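Side-chain contacts in putative NAD(P)H-flavin oxidoreductase (Streptococcus pyogenes serotype M1, PDB 2HAY), which binds flavin mononucleotide and is probably an NAD(P)H-dependent oxidoreductase of the nitroreductase type: residues N185-L189 with E190-I194; A100-N103 with S104-R108; I8-Q11 with I12-L16. All blocks are in the same frame, centred on the assembly; numbering follows the deposited sequence.

Contact 1 of 3, residues N185-L189 with E190-I194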
loop_
_atom_site.group_PDB
_atom_site.type_symbol
_atom_site.label_atom_id
_atom_site.label_comp_id
_atom_site.label_asym_id
_atom_site.label_seq_id
_atom_site.Cartn_x
_atom_site.Cartn_y
_atom_site.Cartn_z
ATOM N N ASN B 185 10.408 18.632 15.977
ATOM C CA ASN B 185 9.230 18.149 16.717
ATOM C C ASN B 185 8.066 17.778 15.804
ATOM O O ASN B 185 6.905 17.955 16.176
ATOM C CB ASN B 185 8.741 19.185 17.755
ATOM C CG ASN B 185 9.642 19.278 18.987
ATOM O OD1 ASN B 185 10.359 18.333 19.342
ATOM N ND2 ASN B 185 9.575 20.413 19.671
ATOM N N VAL B 186 8.372 17.300 14.598
ATOM C CA VAL B 186 7.332 16.886 13.660
ATOM C C VAL B 186 6.916 15.445 14.007
ATOM O O VAL B 186 5.737 15.076 13.933
ATOM C CB VAL B 186 7.776 17.052 12.176
ATOM C CG1 VAL B 186 6.688 16.561 11.202
ATOM C CG2 VAL B 186 8.085 18.515 11.874
ATOM N N ILE B 187 7.900 14.647 14.415
ATOM C CA ILE B 187 7.658 13.283 14.842
ATOM C C ILE B 187 8.336 13.037 16.178
ATOM O O ILE B 187 9.241 13.779 16.578
ATOM C CB ILE B 187 8.145 12.238 13.800
ATOM C CG1 ILE B 187 9.666 12.264 13.631
ATOM C CG2 ILE B 187 7.407 12.387 12.457
ATOM C CD1 ILE B 187 10.199 11.116 12.809
ATOM N N ASP B 188 7.861 12.023 16.899
ATOM C CA ASP B 188 8.623 11.492 18.032
ATOM C C ASP B 188 9.374 10.244 17.540
ATOM O O ASP B 188 8.783 9.182 17.417
ATOM C CB ASP B 188 7.703 11.157 19.208
ATOM C CG ASP B 188 8.454 10.528 20.383
ATOM O OD1 ASP B 188 9.698 10.406 20.340
ATOM O OD2 ASP B 188 7.795 10.148 21.370
ATOM N N LEU B 189 10.669 10.392 17.261
ATOM C CA LEU B 189 11.486 9.316 16.689
ATOM C C LEU B 189 11.529 8.022 17.520
ATOM O O LEU B 189 11.826 6.932 17.008
ATOM C CB LEU B 189 12.916 9.794 16.449
ATOM C CG LEU B 189 13.520 9.624 15.043
ATOM C CD1 LEU B 189 15.060 9.575 15.081
ATOM C CD2 LEU B 189 12.904 8.435 14.232
ATOM N N GLU B 190 11.260 8.126 18.806
ATOM C CA GLU B 190 11.219 6.913 19.624
ATOM C C GLU B 190 9.912 6.122 19.420
ATOM O O GLU B 190 9.858 4.939 19.730
ATOM C CB GLU B 190 11.477 7.242 21.104
ATOM C CG GLU B 190 12.749 8.098 21.370
ATOM C CD GLU B 190 14.105 7.364 21.144
ATOM O OE1 GLU B 190 15.152 8.070 21.170
ATOM O OE2 GLU B 190 14.158 6.110 20.953
ATOM N N LYS B 191 8.882 6.778 18.878
ATOM C CA LYS B 191 7.555 6.167 18.738
ATOM C C LYS B 191 7.135 5.886 17.292
ATOM O O LYS B 191 6.207 5.125 17.071
ATOM C CB LYS B 191 6.481 7.044 19.410
ATOM C CG LYS B 191 6.475 6.978 20.946
ATOM C CD LYS B 191 5.516 8.006 21.555
ATOM C CE LYS B 191 5.668 8.071 23.064
ATOM N NZ LYS B 191 4.998 9.277 23.635
ATOM N N GLU B 192 7.823 6.508 16.334
ATOM C CA GLU B 192 7.394 6.577 14.933
ATOM C C GLU B 192 8.547 6.961 14.000
ATOM O O GLU B 192 9.602 7.460 14.439
ATOM C CB GLU B 192 6.207 7.543 14.747
ATOM C CG GLU B 192 6.517 9.028 14.908
ATOM C CD GLU B 192 5.299 9.897 15.264
ATOM O OE1 GLU B 192 4.110 9.499 15.033
ATOM O OE2 GLU B 192 5.536 10.995 15.808
ATOM N N GLY B 193 8.347 6.665 12.720
ATOM C CA GLY B 193 9.326 6.945 11.672
ATOM C C GLY B 193 8.611 7.182 10.342
ATOM O O GLY B 193 7.488 6.717 10.112
ATOM N N ILE B 194 9.246 7.937 9.472
ATOM C CA ILE B 194 8.656 8.191 8.180
ATOM C C ILE B 194 8.638 6.896 7.337
ATOM O O ILE B 194 9.594 6.114 7.379
ATOM C CB ILE B 194 9.384 9.383 7.457
ATOM C CG1 ILE B 194 8.567 9.844 6.233
ATOM C CG2 ILE B 194 10.868 9.050 7.126
ATOM C CD1 ILE B 194 8.974 11.224 5.708
#

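Contact 2 of 3, residues A100-N103 with S104-R108. With SO4 (sulfate ion), chain G.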
loop_
_atom_site.group_PDB
_atom_site.type_symbol
_atom_site.label_atom_id
_atom_site.label_comp_id
_atom_site.label_asym_id
_atom_site.label_seq_id
_atom_site.Cartn_x
_atom_site.Cartn_y
_atom_site.Cartn_z
ATOM N N ALA B 100 -0.644 0.623 21.914
ATOM C CA ALA B 100 -1.315 0.836 20.609
ATOM C C ALA B 100 -2.268 -0.307 20.193
ATOM O O ALA B 100 -3.412 -0.047 19.795
ATOM C CB ALA B 100 -0.304 1.151 19.486
ATOM N N ILE B 101 -1.806 -1.558 20.287
ATOM C CA ILE B 101 -2.648 -2.706 19.898
ATOM C C ILE B 101 -3.868 -2.814 20.823
ATOM O O ILE B 101 -4.976 -3.087 20.373
ATOM C CB ILE B 101 -1.872 -4.068 19.772
ATOM C CG1 ILE B 101 -1.395 -4.320 18.330
ATOM C CG2 ILE B 101 -2.789 -5.235 20.015
ATOM C CD1 ILE B 101 -0.164 -3.634 17.990
ATOM N N LYS B 102 -3.651 -2.570 22.110
ATOM C CA LYS B 102 -4.728 -2.573 23.112
ATOM C C LYS B 102 -5.769 -1.477 22.841
ATOM O O LYS B 102 -6.969 -1.699 22.955
ATOM C CB LYS B 102 -4.135 -2.408 24.514
ATOM C CG LYS B 102 -5.124 -2.687 25.630
ATOM C CD LYS B 102 -4.547 -2.393 26.993
ATOM C CE LYS B 102 -5.672 -2.365 28.043
ATOM N NZ LYS B 102 -5.113 -2.486 29.426
ATOM N N ASN B 103 -5.302 -0.298 22.459
ATOM C CA ASN B 103 -6.202 0.804 22.186
ATOM C C ASN B 103 -7.058 0.576 20.946
ATOM O O ASN B 103 -8.169 1.078 20.858
ATOM C CB ASN B 103 -5.424 2.108 22.077
ATOM C CG ASN B 103 -4.847 2.553 23.406
ATOM O OD1 ASN B 103 -5.394 2.256 24.471
ATOM N ND2 ASN B 103 -3.745 3.289 23.349
ATOM N N SER B 104 -6.542 -0.212 20.007
ATOM C CA SER B 104 -7.226 -0.465 18.746
ATOM C C SER B 104 -8.421 -1.407 18.976
ATOM O O SER B 104 -9.402 -1.383 18.235
ATOM C CB SER B 104 -6.247 -1.007 17.686
ATOM O OG SER B 104 -5.793 -2.319 17.986
ATOM N N LEU B 105 -8.322 -2.213 20.026
ATOM C CA LEU B 105 -9.398 -3.075 20.452
ATOM C C LEU B 105 -10.414 -2.287 21.273
ATOM O O LEU B 105 -11.611 -2.382 21.030
ATOM C CB LEU B 105 -8.832 -4.277 21.229
ATOM C CG LEU B 105 -8.011 -5.254 20.373
ATOM C CD1 LEU B 105 -7.146 -6.162 21.233
ATOM C CD2 LEU B 105 -8.924 -6.088 19.472
ATOM N N LEU B 106 -9.935 -1.496 22.231
ATOM C CA LEU B 106 -10.800 -0.634 23.031
ATOM C C LEU B 106 -11.653 0.313 22.186
ATOM O O LEU B 106 -12.837 0.468 22.458
ATOM C CB LEU B 106 -9.989 0.152 24.055
ATOM C CG LEU B 106 -9.178 -0.685 25.061
ATOM C CD1 LEU B 106 -8.172 0.179 25.828
ATOM C CD2 LEU B 106 -10.086 -1.461 26.034
ATOM N N ARG B 107 -11.038 0.923 21.170
ATOM C CA ARG B 107 -11.703 1.788 20.194
ATOM C C ARG B 107 -12.942 1.154 19.611
ATOM O O ARG B 107 -13.902 1.844 19.293
ATOM C CB ARG B 107 -10.769 2.103 19.005
ATOM C CG ARG B 107 -9.877 3.295 19.187
ATOM C CD ARG B 107 -9.520 3.978 17.855
ATOM N NE ARG B 107 -8.701 3.175 16.943
ATOM C CZ ARG B 107 -7.419 2.855 17.137
ATOM N NH1 ARG B 107 -6.788 3.222 18.259
ATOM N NH2 ARG B 107 -6.771 2.125 16.227
ATOM N N ARG B 108 -12.872 -0.158 19.429
ATOM C CA ARG B 108 -13.937 -0.959 18.848
ATOM C C ARG B 108 -14.846 -1.582 19.919
ATOM O O ARG B 108 -15.688 -2.423 19.617
ATOM C CB ARG B 108 -13.325 -2.040 17.962
ATOM C CG ARG B 108 -12.598 -1.485 16.735
ATOM C CD ARG B 108 -11.688 -2.521 16.117
ATOM N NE ARG B 108 -12.349 -3.817 16.051
ATOM C CZ ARG B 108 -11.799 -4.937 15.581
ATOM N NH1 ARG B 108 -12.519 -6.066 15.575
ATOM N NH2 ARG B 108 -10.544 -4.930 15.118
HETATM S S SO4 G . -9.505 -9.018 13.001
HETATM O O1 SO4 G . -9.209 -9.543 14.373
HETATM O O2 SO4 G . -8.250 -9.303 12.177
HETATM O O3 SO4 G . -10.784 -9.775 12.419
HETATM O O4 SO4 G . -9.778 -7.440 13.031
HETATM O O HOH W 1 -3.910 2.316 18.584
#

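Contact 3 of 3, residues I8-Q11 with I12-L16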
loop_
_atom_site.group_PDB
_atom_site.type_symbol
_atom_site.label_atom_id
_atom_site.label_comp_id
_atom_site.label_asym_id
_atom_site.label_seq_id
_atom_site.Cartn_x
_atom_site.Cartn_y
_atom_site.Cartn_z
ATOM N N ILE B 8 -19.118 4.823 -15.078
ATOM C CA ILE B 8 -18.171 4.638 -14.002
ATOM C C ILE B 8 -16.888 3.986 -14.509
ATOM O O ILE B 8 -15.807 4.348 -14.078
ATOM C CB ILE B 8 -18.773 3.843 -12.798
ATOM C CG1 ILE B 8 -19.905 4.649 -12.164
ATOM C CG2 ILE B 8 -17.688 3.572 -11.732
ATOM C CD1 ILE B 8 -20.808 3.795 -11.225
ATOM N N HIS B 9 -17.014 3.033 -15.426
ATOM C CA HIS B 9 -15.835 2.409 -16.031
ATOM C C HIS B 9 -14.928 3.429 -16.702
ATOM O O HIS B 9 -13.726 3.393 -16.531
ATOM C CB HIS B 9 -16.234 1.339 -17.027
ATOM C CG HIS B 9 -16.366 -0.015 -16.413
ATOM N ND1 HIS B 9 -15.543 -1.075 -16.753
ATOM C CD2 HIS B 9 -17.215 -0.481 -15.461
ATOM C CE1 HIS B 9 -15.886 -2.135 -16.040
ATOM N NE2 HIS B 9 -16.902 -1.803 -15.256
ATOM N N HIS B 10 -15.538 4.339 -17.459
ATOM C CA HIS B 10 -14.827 5.400 -18.145
ATOM C C HIS B 10 -14.097 6.332 -17.173
ATOM O O HIS B 10 -12.941 6.678 -17.382
ATOM C CB HIS B 10 -15.818 6.183 -18.996
ATOM C CG HIS B 10 -15.241 7.425 -19.582
ATOM N ND1 HIS B 10 -14.403 7.409 -20.676
ATOM C CD2 HIS B 10 -15.399 8.722 -19.239
ATOM C CE1 HIS B 10 -14.078 8.648 -20.985
ATOM N NE2 HIS B 10 -14.659 9.464 -20.122
ATOM N N GLN B 11 -14.773 6.716 -16.101
ATOM C CA GLN B 11 -14.199 7.599 -15.108
ATOM C C GLN B 11 -12.977 6.988 -14.401
ATOM O O GLN B 11 -11.934 7.647 -14.237
ATOM C CB GLN B 11 -15.287 7.974 -14.120
ATOM C CG GLN B 11 -14.878 8.855 -12.993
ATOM C CD GLN B 11 -15.998 9.044 -11.986
ATOM O OE1 GLN B 11 -17.066 8.401 -12.067
ATOM N NE2 GLN B 11 -15.753 9.922 -11.004
ATOM N N ILE B 12 -13.103 5.721 -14.020
ATOM C CA ILE B 12 -11.987 4.979 -13.420
ATOM C C ILE B 12 -10.882 4.784 -14.448
ATOM O O ILE B 12 -9.717 5.020 -14.156
ATOM C CB ILE B 12 -12.415 3.615 -12.862
ATOM C CG1 ILE B 12 -13.429 3.803 -11.735
ATOM C CG2 ILE B 12 -11.167 2.836 -12.319
ATOM C CD1 ILE B 12 -14.173 2.527 -11.359
ATOM N N GLN B 13 -11.248 4.390 -15.662
ATOM C CA GLN B 13 -10.240 4.191 -16.684
ATOM C C GLN B 13 -9.514 5.504 -17.010
ATOM O O GLN B 13 -8.306 5.497 -17.261
ATOM C CB GLN B 13 -10.874 3.548 -17.907
ATOM C CG GLN B 13 -9.888 2.791 -18.816
ATOM C CD GLN B 13 -9.428 1.436 -18.264
ATOM O OE1 GLN B 13 -8.253 1.267 -17.889
ATOM N NE2 GLN B 13 -10.349 0.454 -18.239
ATOM N N GLN B 14 -10.224 6.637 -16.970
ATOM C CA GLN B 14 -9.547 7.938 -17.180
ATOM C C GLN B 14 -8.517 8.229 -16.103
ATOM O O GLN B 14 -7.405 8.687 -16.412
ATOM C CB GLN B 14 -10.530 9.107 -17.287
ATOM C CG GLN B 14 -11.456 8.996 -18.475
ATOM C CD GLN B 14 -10.869 9.573 -19.744
ATOM O OE1 GLN B 14 -10.986 10.770 -20.004
ATOM N NE2 GLN B 14 -10.274 8.717 -20.566
ATOM N N ALA B 15 -8.882 7.939 -14.862
ATOM C CA ALA B 15 -8.013 8.202 -13.713
ATOM C C ALA B 15 -6.761 7.313 -13.688
ATOM O O ALA B 15 -5.674 7.788 -13.382
ATOM C CB ALA B 15 -8.770 8.080 -12.415
ATOM N N LEU B 16 -6.924 6.044 -14.046
ATOM C CA LEU B 16 -5.797 5.101 -14.118
ATOM C C LEU B 16 -4.774 5.522 -15.166
ATOM O O LEU B 16 -3.583 5.386 -14.948
ATOM C CB LEU B 16 -6.290 3.676 -14.419
ATOM C CG LEU B 16 -7.128 2.994 -13.344
ATOM C CD1 LEU B 16 -7.581 1.630 -13.839
ATOM C CD2 LEU B 16 -6.310 2.883 -12.102
#

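Contact 1 of 3, residues N185-L189 with E190-I194
The carboxylate planes of Asp188 and Glu190 stand 74° apart. That of Asp188 is met from above its plane, where Glu190 N reaches OD1 at 3.2 Å. This bond makes an Asx turn, and it coincides with a type I β-turn that Asp188 opens, whose corners are Leu189 and Glu190 and which is closed by Lys191 N bonding to Asp188 O at 2.8 Å. A third carboxylate, that of Glu192, follows the turn and takes Asp188 N on the anti lone pair of OE2, 2.8 Å away. Glu192 N adds a weak bond to Asp188 O. The turn links helix 174-183, which ends in a Schellman motif with Asn185 at its positive-phi C-prime position, to strand 192-201.

With CG held between the backbone N and the carbonyl carbon (chi1 70°), the extended Glu192 chain folds back over the connection. Its OE1 forms a salt bridge with Arg55, so both carboxylate oxygens are engaged. The buried Ile187 lies against the Glu192 chain and also packs on Leu181 and Ile89, between helix 174-183 and strand 84-91. There Ile187 CB lies 3.5 Å from Glu192 OE2 and 3.8 Å from Glu192 CG.

Contact 2 of 3, residues A100-N103 with S104-R108
Ser104 sets its hydroxyl between its own backbone N and carbonyl carbon (chi1 69°), and from there OG turns back along the helix and donates to Ile101 O at 2.6 Å. Arg107 bends at chi3 (-66°), which folds its guanidinium back over the preceding turn: Ser104 CA sits 3.5 Å above the guanidinium plane, off-centre over the group. Water 1 lies in that plane at the edge, accepting from Arg107 NH1 at 3.0 Å and donating to Ala100 O at 2.7 Å.

The residues belong to the short helix 99-106, and the backbone follows the familiar i to i+4 pattern with uneven strength. Leu106 N to Lys102 O is nearly straight (172°), and Arg107 N reaches Asn103 O at 2.9 Å, whereas the i+4 bonds of Ser104 N to Ala100 O and Leu105 N to Ile101 O are weak, and Ser104 N also makes a weak i+3 bond to Ile101 O. Of the three bonds at Ile101 O, that from the serine hydroxyl is the shortest. The inner side of the helix packs on helix 116-130, with Ile101 on Leu120 and both Ile101 and Leu105 on Tyr123.

On the outer side, Leu106 CD1 lies beside Asn103 OD1 at 3.7 Å and near the Lys102 chain. Arg107 NH2 bonds to the carbonyl oxygen of Gly50, a residue that lines an FMN pocket, and the Ser104 side chain comes within about 8 Å of a bound FMN. Arg108 NH2 makes a weak 3.4 Å hydrogen bond to O4 of a sulfate, most likely from the crystallisation solution.

Contact 3 of 3, residues I8-Q11 with I12-L16
Helix 6-18, near the start of the chain, illustrates i to i+4 side-chain pairing on two of its sides, one polar and one apolar. On the polar side Gln14 lies across the imidazole of His10. Its CG stands over one face in a CH-pi contact, 3.8 Å from the ring centroid and 18° off the normal, and the amide beyond continues the stack with its plane turned only 16° from the ring. A bend at chi2 (-86°) carries the amide over the ring, bringing Gln14 CD to 3.6 Å from His10 CE1. Packing here is tight: Gln14 CG is 3.0 Å from His10 O, the same carbonyl that accepts Gln14 N at 2.7 Å.

The apolar pair is Ile8 and Ile12, where a methyl of the first, CG2, meets CD1 of the second at 3.7 Å. Beneath both pairs runs regular helical bonding, with Ile12 N on Ile8 O and Ala15 N on Gln11 O.

This segment forms part of the dimer interface. His9 NE2 bonds to Asp34 of the second subunit, Gln11 NE2 to OE1 of Gln11 of the second subunit, and Ile12 packs on Leu37 of that subunit, in its helix 32-43. Within its own chain the helix rests on helix 137-162, through Ala15 on Ala160 and Leu161 and through Leu16 on Met157.

How the contacts relate
Along the chain the order is contact 3, contact 2, contact 1, each following the last without overlap. Contacts 1 and 2 are the nearer pair, their centres about 21 Å apart and their nearest atoms about 8 Å; contact 3 lies about 37 Å from each, centre to centre, and on the opposite side of the chain's centre from contact 1. No two touch or share a helix or strand. Contact 1 leads into strand 192-201 of the antiparallel sheet, whereas contacts 2 and 3 lie in helices 99-106 and 6-18. The three local contacts thus lie at a sheet entry, in a helix near bound FMN and in a helix at the dimer interface, three separate parts of one flavoprotein fold.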